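Local coordinates for proto-oncogene tyrosine-protein kinase receptor Ret (Danio rerio, PDB 7AMK) that serves as a receptor tyrosine kinase whose calcium-binding, cadherin-like extracellular domains take part in assembling a signalling complex with GDNF and its co-receptor GFR alpha 1, at residues L259-R264 and G349-H354; K278-L283 and N340-P345. The protein carries 4 engineered substitutions. All coordinates share one frame; numbering follows the deposited sequence.

Contact 1: residues L259-R264 and G349-H354. With CA (calcium ion), chain N.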
ATOM      1  N   LEU A 259       9.619  -6.886  -9.129  1.00 32.58           N
ATOM      2  CA  LEU A 259      10.076  -7.925 -10.042  1.00 36.00           C
ATOM      3  C   LEU A 259       9.925  -9.292  -9.380  1.00 28.04           C
ATOM      4  O   LEU A 259      10.248  -9.471  -8.197  1.00 24.98           O
ATOM      5  CB  LEU A 259      11.529  -7.688 -10.475  1.00 28.98           C
ATOM      6  CG  LEU A 259      11.794  -6.585 -11.505  1.00 39.90           C
ATOM      7  CD1 LEU A 259      13.287  -6.396 -11.743  1.00 33.11           C
ATOM      8  CD2 LEU A 259      11.088  -6.881 -12.822  1.00 39.15           C
ATOM      9  N   PHE A 260       9.427 -10.248 -10.156  1.00 25.44           N
ATOM     10  CA  PHE A 260       9.149 -11.601  -9.698  1.00 29.05           C
ATOM     11  C   PHE A 260      10.200 -12.546 -10.250  1.00 29.44           C
ATOM     12  O   PHE A 260      10.511 -12.503 -11.444  1.00 26.46           O
ATOM     13  CB  PHE A 260       7.755 -12.059 -10.143  1.00 32.37           C
ATOM     14  CG  PHE A 260       6.638 -11.312  -9.473  1.00 33.62           C
ATOM     15  CD1 PHE A 260       6.207 -11.682  -8.211  1.00 34.57           C
ATOM     16  CD2 PHE A 260       6.051 -10.227 -10.087  1.00 27.75           C
ATOM     17  CE1 PHE A 260       5.184 -10.987  -7.581  1.00 43.75           C
ATOM     18  CE2 PHE A 260       5.036  -9.526  -9.466  1.00 37.97           C
ATOM     19  CZ  PHE A 260       4.598  -9.909  -8.209  1.00 34.94           C
ATOM     20  N   VAL A 261      10.741 -13.396  -9.379  1.00 21.88           N
ATOM     21  CA  VAL A 261      11.694 -14.428  -9.760  1.00 21.66           C
ATOM     22  C   VAL A 261      11.122 -15.757  -9.303  1.00 20.83           C
ATOM     23  O   VAL A 261      10.575 -15.850  -8.201  1.00 26.69           O
ATOM     24  CB  VAL A 261      13.092 -14.164  -9.150  1.00 21.18           C
ATOM     25  CG1 VAL A 261      13.959 -15.421  -9.195  1.00 19.62           C
ATOM     26  CG2 VAL A 261      13.750 -12.973  -9.866  1.00 20.60           C
ATOM     27  N   TYR A 262      11.228 -16.769 -10.147  1.00 19.58           N
ATOM     28  CA  TYR A 262      10.626 -18.063  -9.887  1.00 19.25           C
ATOM     29  C   TYR A 262      11.694 -19.136  -9.765  1.00 19.90           C
ATOM     30  O   TYR A 262      12.741 -19.077 -10.418  1.00 19.95           O
ATOM     31  CB  TYR A 262       9.629 -18.451 -10.990  1.00 21.41           C
ATOM     32  CG  TYR A 262       8.583 -17.383 -11.221  1.00 27.85           C
ATOM     33  CD1 TYR A 262       8.824 -16.315 -12.088  1.00 30.72           C
ATOM     34  CD2 TYR A 262       7.361 -17.423 -10.556  1.00 23.56           C
ATOM     35  CE1 TYR A 262       7.861 -15.325 -12.290  1.00 34.18           C
ATOM     36  CE2 TYR A 262       6.412 -16.451 -10.746  1.00 26.88           C
ATOM     37  CZ  TYR A 262       6.650 -15.403 -11.609  1.00 31.82           C
ATOM     38  OH  TYR A 262       5.666 -14.442 -11.778  1.00 35.29           O
ATOM     39  N   ASP A 263      11.416 -20.119  -8.910  1.00 19.36           N
ATOM     40  CA  ASP A 263      12.342 -21.230  -8.701  1.00 18.30           C
ATOM     41  C   ASP A 263      11.505 -22.480  -8.463  1.00 19.22           C
ATOM     42  O   ASP A 263      10.668 -22.500  -7.555  1.00 20.63           O
ATOM     43  CB  ASP A 263      13.279 -20.941  -7.515  1.00 17.90           C
ATOM     44  CG  ASP A 263      14.470 -21.884  -7.449  1.00 18.24           C
ATOM     45  OD1 ASP A 263      14.287 -23.103  -7.576  1.00 22.49           O
ATOM     46  OD2 ASP A 263      15.599 -21.402  -7.262  1.00 18.88           O
ATOM     47  N   ARG A 264      11.710 -23.512  -9.284  1.00 20.17           N
ATOM     48  CA  ARG A 264      10.883 -24.708  -9.167  1.00 20.65           C
ATOM     49  C   ARG A 264      11.150 -25.496  -7.892  1.00 21.12           C
ATOM     50  O   ARG A 264      10.304 -26.311  -7.497  1.00 24.02           O
ATOM     51  CB  ARG A 264      11.080 -25.601 -10.389  1.00 19.67           C
ATOM     52  CG  ARG A 264      10.609 -24.917 -11.655  1.00 21.78           C
ATOM     53  CD  ARG A 264      10.607 -25.842 -12.863  1.00 37.46           C
ATOM     54  NE  ARG A 264      10.122 -25.124 -14.042  1.00 46.16           N
ATOM     55  CZ  ARG A 264       8.844 -24.967 -14.368  1.00 39.20           C
ATOM     56  NH1 ARG A 264       7.872 -25.502 -13.643  1.00 32.00           N
ATOM     57  NH2 ARG A 264       8.534 -24.255 -15.451  1.00 54.08           N
ATOM     58  N   GLY A 349      23.478 -20.311 -11.676  1.00 35.00           N
ATOM     59  CA  GLY A 349      22.383 -20.183 -10.748  1.00 31.23           C
ATOM     60  C   GLY A 349      22.089 -18.764 -10.316  1.00 29.50           C
ATOM     61  O   GLY A 349      21.626 -18.561  -9.193  1.00 34.00           O
ATOM     62  N   THR A 350      22.333 -17.775 -11.180  1.00 28.36           N
ATOM     63  CA  THR A 350      22.063 -16.383 -10.839  1.00 31.22           C
ATOM     64  C   THR A 350      21.197 -15.723 -11.906  1.00 28.16           C
ATOM     65  O   THR A 350      21.203 -16.129 -13.070  1.00 34.41           O
ATOM     66  CB  THR A 350      23.359 -15.573 -10.663  1.00 34.12           C
ATOM     67  OG1 THR A 350      24.109 -15.598 -11.880  1.00 32.19           O
ATOM     68  CG2 THR A 350      24.189 -16.158  -9.547  1.00 34.33           C
ATOM     69  N   VAL A 351      20.445 -14.700 -11.491  1.00 28.17           N
ATOM     70  CA  VAL A 351      19.710 -13.817 -12.394  1.00 26.80           C
ATOM     71  C   VAL A 351      20.038 -12.371 -12.042  1.00 33.36           C
ATOM     72  O   VAL A 351      20.060 -11.984 -10.865  1.00 27.07           O
ATOM     73  CB  VAL A 351      18.178 -14.031 -12.332  1.00 27.24           C
ATOM     74  CG1 VAL A 351      17.812 -15.449 -12.663  1.00 28.25           C
ATOM     75  CG2 VAL A 351      17.643 -13.680 -10.950  1.00 35.10           C
ATOM     76  N   LEU A 352      20.283 -11.572 -13.072  1.00 28.82           N
ATOM     77  CA  LEU A 352      20.549 -10.152 -12.930  1.00 39.53           C
ATOM     78  C   LEU A 352      19.245  -9.381 -13.141  1.00 33.69           C
ATOM     79  O   LEU A 352      18.617  -9.496 -14.195  1.00 38.00           O
ATOM     80  CB  LEU A 352      21.623  -9.723 -13.933  1.00 34.97           C
ATOM     81  CG  LEU A 352      22.134  -8.287 -13.829  1.00 37.04           C
ATOM     82  CD1 LEU A 352      22.644  -7.995 -12.437  1.00 34.87           C
ATOM     83  CD2 LEU A 352      23.231  -8.039 -14.856  1.00 40.89           C
ATOM     84  N   LEU A 353      18.832  -8.611 -12.139  1.00 32.36           N
ATOM     85  CA  LEU A 353      17.636  -7.786 -12.244  1.00 34.32           C
ATOM     86  C   LEU A 353      18.020  -6.322 -12.419  1.00 36.95           C
ATOM     87  O   LEU A 353      19.061  -5.880 -11.929  1.00 41.40           O
ATOM     88  CB  LEU A 353      16.748  -7.928 -11.014  1.00 32.48           C
ATOM     89  CG  LEU A 353      16.198  -9.324 -10.741  1.00 32.87           C
ATOM     90  CD1 LEU A 353      15.404  -9.314  -9.437  1.00 22.32           C
ATOM     91  CD2 LEU A 353      15.356  -9.753 -11.925  1.00 28.31           C
ATOM     92  N   HIS A 354      17.152  -5.572 -13.101  1.00 30.68           N
ATOM     93  CA  HIS A 354      17.410  -4.184 -13.463  1.00 41.49           C
ATOM     94  C   HIS A 354      16.229  -3.318 -13.068  1.00 42.69           C
ATOM     95  O   HIS A 354      15.087  -3.601 -13.450  1.00 39.50           O
ATOM     96  CB  HIS A 354      17.665  -4.024 -14.969  1.00 42.58           C
ATOM     97  CG  HIS A 354      18.783  -4.868 -15.485  1.00 39.47           C
ATOM     98  ND1 HIS A 354      18.571  -6.021 -16.210  1.00 46.47           N
ATOM     99  CD2 HIS A 354      20.124  -4.734 -15.373  1.00 41.98           C
ATOM    100  CE1 HIS A 354      19.736  -6.557 -16.531  1.00 42.98           C
ATOM    101  NE2 HIS A 354      20.693  -5.798 -16.033  1.00 48.59           N
TER
HETATM  102 CA    CA N 603      16.705 -23.520  -6.866  1.00 13.21          CA
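Val-351 and Val-261 meet tip to tip, CG2 of Val-351 lying 4.1 Å from CG2 of Val-261, where two strands from facing sheets of the third cadherin-like domain pass each other. The strand segments run nearly antiparallel, at 170°, with their axes 9.3 Å apart, and no hydrogen bond joins them: the contact rests mainly on aliphatic side chains. Leu-353 comes next on the same inward face. Its CD1 reaches Val-261 CG2 at 4.0 Å, the two side chains crossing obliquely, while CD2 lies 3.9 Å from Leu-259 CD1. Leu-259 holds CG anti to its carbonyl carbon (chi1 -75°) and extends from there (chi2 175°), which carries CD1 to the tip of Leu-353 and onward to the backbone O of His-354 at 3.7 Å. CB of His-354 points away from the other strand, and its ND1 is hydrogen-bonded to Asp-240 OD1. Tyr-317 and Val-236 touch both Val-261 and Leu-353, and Val-339 backs Val-351 and Leu-353. Branched aliphatics, largely buried, thus join the two sheets by dispersion and exclusion of water, while Asp-263 places both carboxylate oxygens on a calcium ion at the end of the first strand, OD2 at 2.4 Å.

Contact 2: residues K278-L283 and N340-P345; sequences KLVGTL and NDTTFP. With CA (calcium ion), chain N; NAG (2-acetamido-2-deoxy-beta-D-glucopyranose), chain E.
The outermost strand, 279-283, of a four-stranded sheet in a cadherin-like domain pairs here, beside a calcium site, with the end of 331-341. Val-280 and Asn-340 form an antiparallel hydrogen-bonded pair: Val-280 N donates to Asn-340 O (3.0 Å) and Asn-340 N to Val-280 O (2.9 Å). Past it, Lys-278 O takes two bonds from Thr-342, one from N at 3.3 Å, nearly straight at 172°, and one from OG1 at 3.2 Å, tilted from the carbonyl plane. With OG1 lodged between its backbone N and carbonyl carbon (chi1 54°), Thr-342 has CG2 anti to the carbonyl carbon, 3.6 Å from Val-280 CG2. Cut back to alanine, Thr-342 would lose OG1 and CG2, which would probably leave Lys-278 O only the backbone N-H as donor across the contact and open a gap beside Val-280. On the face away from Val-280 and Asn-340, Leu-279 CD2 lies against Asp-341, whose OD2 binds calcium at 2.5 Å. Asn-340 ND2 carries an N-linked sugar. A type I turn from Asp-341 to Phe-344 follows, and Thr-343 OG1 is hydrogen-bonded to Asp-230 and Asn-277, two other calcium ligands. A strand end that supplies an aspartate to calcium at the junction of successive domains is characteristic of cadherin repeats.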
ATOM      1  N   LYS A 278      18.296 -20.910  -0.794  1.00 21.91           N
ATOM      2  CA  LYS A 278      18.249 -19.506  -0.442  1.00 24.51           C
ATOM      3  C   LYS A 278      18.805 -18.675  -1.591  1.00 25.19           C
ATOM      4  O   LYS A 278      19.894 -18.956  -2.107  1.00 22.08           O
ATOM      5  CB  LYS A 278      19.049 -19.276   0.837  1.00 23.23           C
ATOM      6  CG  LYS A 278      19.029 -17.854   1.357  1.00 34.42           C
ATOM      7  CD  LYS A 278      19.923 -17.768   2.597  1.00 37.13           C
ATOM      8  CE  LYS A 278      20.152 -16.335   3.045  1.00 37.85           C
ATOM      9  NZ  LYS A 278      21.131 -16.274   4.182  1.00 54.99           N
ATOM     10  N   LEU A 279      18.064 -17.641  -1.988  1.00 22.77           N
ATOM     11  CA  LEU A 279      18.572 -16.638  -2.921  1.00 29.94           C
ATOM     12  C   LEU A 279      19.056 -15.418  -2.136  1.00 24.33           C
ATOM     13  O   LEU A 279      18.288 -14.825  -1.377  1.00 25.25           O
ATOM     14  CB  LEU A 279      17.501 -16.207  -3.930  1.00 28.65           C
ATOM     15  CG  LEU A 279      16.780 -17.279  -4.745  1.00 28.81           C
ATOM     16  CD1 LEU A 279      15.778 -16.619  -5.727  1.00 20.07           C
ATOM     17  CD2 LEU A 279      17.815 -18.103  -5.461  1.00 22.93           C
ATOM     18  N   VAL A 280      20.311 -15.035  -2.343  1.00 27.91           N
ATOM     19  CA  VAL A 280      20.896 -13.832  -1.759  1.00 32.95           C
ATOM     20  C   VAL A 280      21.094 -12.816  -2.876  1.00 30.37           C
ATOM     21  O   VAL A 280      21.600 -13.161  -3.950  1.00 33.18           O
ATOM     22  CB  VAL A 280      22.233 -14.127  -1.053  1.00 32.92           C
ATOM     23  CG1 VAL A 280      22.098 -15.298  -0.096  1.00 30.01           C
ATOM     24  CG2 VAL A 280      23.329 -14.387  -2.075  1.00 34.40           C
ATOM     25  N   GLY A 281      20.692 -11.568  -2.619  1.00 36.96           N
ATOM     26  CA  GLY A 281      20.829 -10.486  -3.583  1.00 33.40           C
ATOM     27  C   GLY A 281      21.956  -9.529  -3.242  1.00 37.60           C
ATOM     28  O   GLY A 281      22.410  -9.478  -2.094  1.00 39.49           O
ATOM     29  N   THR A 282      22.434  -8.773  -4.229  1.00 38.76           N
ATOM     30  CA  THR A 282      23.480  -7.785  -3.986  1.00 39.59           C
ATOM     31  C   THR A 282      23.268  -6.600  -4.916  1.00 38.89           C
ATOM     32  O   THR A 282      23.211  -6.775  -6.135  1.00 38.79           O
ATOM     33  CB  THR A 282      24.868  -8.391  -4.198  1.00 45.86           C
ATOM     34  OG1 THR A 282      24.940  -8.948  -5.515  1.00 46.87           O
ATOM     35  CG2 THR A 282      25.134  -9.481  -3.178  1.00 32.30           C
ATOM     36  N   LEU A 283      23.142  -5.405  -4.338  1.00 49.29           N
ATOM     37  CA  LEU A 283      23.126  -4.171  -5.122  1.00 45.90           C
ATOM     38  C   LEU A 283      24.385  -4.043  -5.976  1.00 48.54           C
ATOM     39  O   LEU A 283      25.507  -4.048  -5.458  1.00 46.72           O
ATOM     40  CB  LEU A 283      23.012  -2.965  -4.193  1.00 48.11           C
ATOM     41  CG  LEU A 283      21.623  -2.378  -3.990  1.00 47.31           C
ATOM     42  CD1 LEU A 283      21.728  -1.074  -3.214  1.00 51.54           C
ATOM     43  CD2 LEU A 283      20.983  -2.152  -5.339  1.00 43.79           C
ATOM     44  N   ASN A 340      21.351 -14.484  -6.544  1.00 29.48           N
ATOM     45  CA  ASN A 340      22.221 -15.656  -6.615  1.00 32.54           C
ATOM     46  C   ASN A 340      21.605 -16.800  -5.808  1.00 28.65           C
ATOM     47  O   ASN A 340      21.432 -16.677  -4.594  1.00 24.00           O
ATOM     48  CB  ASN A 340      23.607 -15.277  -6.098  1.00 27.69           C
ATOM     49  CG  ASN A 340      24.628 -16.383  -6.217  1.00 33.41           C
ATOM     50  OD1 ASN A 340      24.306 -17.546  -6.427  1.00 31.08           O
ATOM     51  ND2 ASN A 340      25.899 -16.000  -6.074  1.00 40.47           N
ATOM     52  N   ASP A 341      21.243 -17.891  -6.491  1.00 23.91           N
ATOM     53  CA  ASP A 341      20.853 -19.149  -5.852  1.00 23.10           C
ATOM     54  C   ASP A 341      22.117 -19.837  -5.353  1.00 24.64           C
ATOM     55  O   ASP A 341      22.812 -20.514  -6.113  1.00 25.81           O
ATOM     56  CB  ASP A 341      20.100 -20.038  -6.835  1.00 22.43           C
ATOM     57  CG  ASP A 341      19.563 -21.335  -6.184  1.00 25.18           C
ATOM     58  OD1 ASP A 341      19.975 -21.699  -5.045  1.00 21.80           O
ATOM     59  OD2 ASP A 341      18.707 -21.977  -6.844  1.00 20.92           O
ATOM     60  N   THR A 342      22.393 -19.704  -4.056  1.00 24.92           N
ATOM     61  CA  THR A 342      23.728 -20.006  -3.540  1.00 33.90           C
ATOM     62  C   THR A 342      24.069 -21.487  -3.645  1.00 27.47           C
ATOM     63  O   THR A 342      25.197 -21.842  -3.996  1.00 33.77           O
ATOM     64  CB  THR A 342      23.829 -19.546  -2.088  1.00 27.37           C
ATOM     65  OG1 THR A 342      22.743 -20.130  -1.346  1.00 40.27           O
ATOM     66  CG2 THR A 342      23.749 -18.008  -2.016  1.00 33.45           C
ATOM     67  N   THR A 343      23.128 -22.358  -3.316  1.00 26.39           N
ATOM     68  CA  THR A 343      23.356 -23.798  -3.317  1.00 28.09           C
ATOM     69  C   THR A 343      23.022 -24.448  -4.657  1.00 29.98           C
ATOM     70  O   THR A 343      22.966 -25.680  -4.728  1.00 29.79           O
ATOM     71  CB  THR A 343      22.538 -24.475  -2.203  1.00 25.34           C
ATOM     72  OG1 THR A 343      21.170 -24.086  -2.312  1.00 23.41           O
ATOM     73  CG2 THR A 343      23.035 -24.060  -0.835  1.00 30.36           C
ATOM     74  N   PHE A 344      22.771 -23.671  -5.713  1.00 30.38           N
ATOM     75  CA  PHE A 344      22.582 -24.291  -7.017  1.00 29.72           C
ATOM     76  C   PHE A 344      23.946 -24.641  -7.616  1.00 33.94           C
ATOM     77  O   PHE A 344      24.784 -23.747  -7.786  1.00 29.90           O
ATOM     78  CB  PHE A 344      21.805 -23.385  -7.957  1.00 25.17           C
ATOM     79  CG  PHE A 344      21.621 -23.978  -9.328  1.00 25.87           C
ATOM     80  CD1 PHE A 344      20.631 -24.930  -9.564  1.00 24.82           C
ATOM     81  CD2 PHE A 344      22.457 -23.612 -10.375  1.00 27.85           C
ATOM     82  CE1 PHE A 344      20.474 -25.490 -10.830  1.00 29.12           C
ATOM     83  CE2 PHE A 344      22.293 -24.157 -11.634  1.00 28.87           C
ATOM     84  CZ  PHE A 344      21.310 -25.103 -11.865  1.00 27.84           C
ATOM     85  N   PRO A 345      24.215 -25.910  -7.933  1.00 41.99           N
ATOM     86  CA  PRO A 345      25.579 -26.284  -8.329  1.00 41.28           C
ATOM     87  C   PRO A 345      25.953 -25.651  -9.660  1.00 40.68           C
ATOM     88  O   PRO A 345      25.170 -25.633 -10.612  1.00 42.39           O
ATOM     89  CB  PRO A 345      25.524 -27.818  -8.415  1.00 47.23           C
ATOM     90  CG  PRO A 345      24.097 -28.136  -8.675  1.00 46.20           C
ATOM     91  CD  PRO A 345      23.307 -27.075  -7.920  1.00 40.09           C
TER
HETATM   92 CA    CA N 603      16.705 -23.520  -6.866  1.00 13.21          CA
HETATM   93  C1  NAG E   1      27.015 -16.895  -6.109  1.00 34.16           C
HETATM   94  C2  NAG E   1      28.326 -16.219  -6.524  1.00 36.79           C
HETATM   95  C3  NAG E   1      29.480 -17.222  -6.454  1.00 46.62           C
HETATM   96  C4  NAG E   1      29.524 -17.952  -5.117  1.00 46.72           C
HETATM   97  C5  NAG E   1      28.147 -18.506  -4.755  1.00 47.28           C
HETATM   98  C6  NAG E   1      28.066 -19.107  -3.364  1.00 53.01           C
HETATM   99  C7  NAG E   1      28.307 -14.385  -8.178  1.00 49.89           C
HETATM  100  C8  NAG E   1      28.577 -13.452  -7.032  1.00 48.75           C
HETATM  101  N2  NAG E   1      28.212 -15.686  -7.873  1.00 38.73           N
HETATM  102  O3  NAG E   1      30.714 -16.554  -6.697  1.00 54.45           O
HETATM  103  O4  NAG E   1      30.383 -19.075  -5.267  1.00 63.27           O
HETATM  104  O5  NAG E   1      27.161 -17.468  -4.812  1.00 46.90           O
HETATM  105  O6  NAG E   1      29.132 -18.707  -2.512  1.00 59.22           O
HETATM  106  O7  NAG E   1      28.183 -13.979  -9.331  1.00 56.31           O

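Overall arrangement
The two contacts lie about 10 Å apart, centre to centre, in one beta-sandwich: contact 1 packs its two sheets face to face, whereas contact 2 pairs strands within one of them. Strands 331-341 and 350-359, neighbours in that sheet, connect them, with Gly-349 O 2.8 Å from Asp-341 N in a probable hydrogen bond and Thr-350 CG2 packed on Asn-340 CG. Both meet at the same calcium ion. There Asp-263 OD2 and Asp-341 OD2 approach to 3.2 Å, a closeness of like charges that the metal probably compensates. Asp-230, Asn-232, Asp-265 and Asn-277 complete the site. Along the chain, contact 2 is nested inside the loop that contact 1 closes.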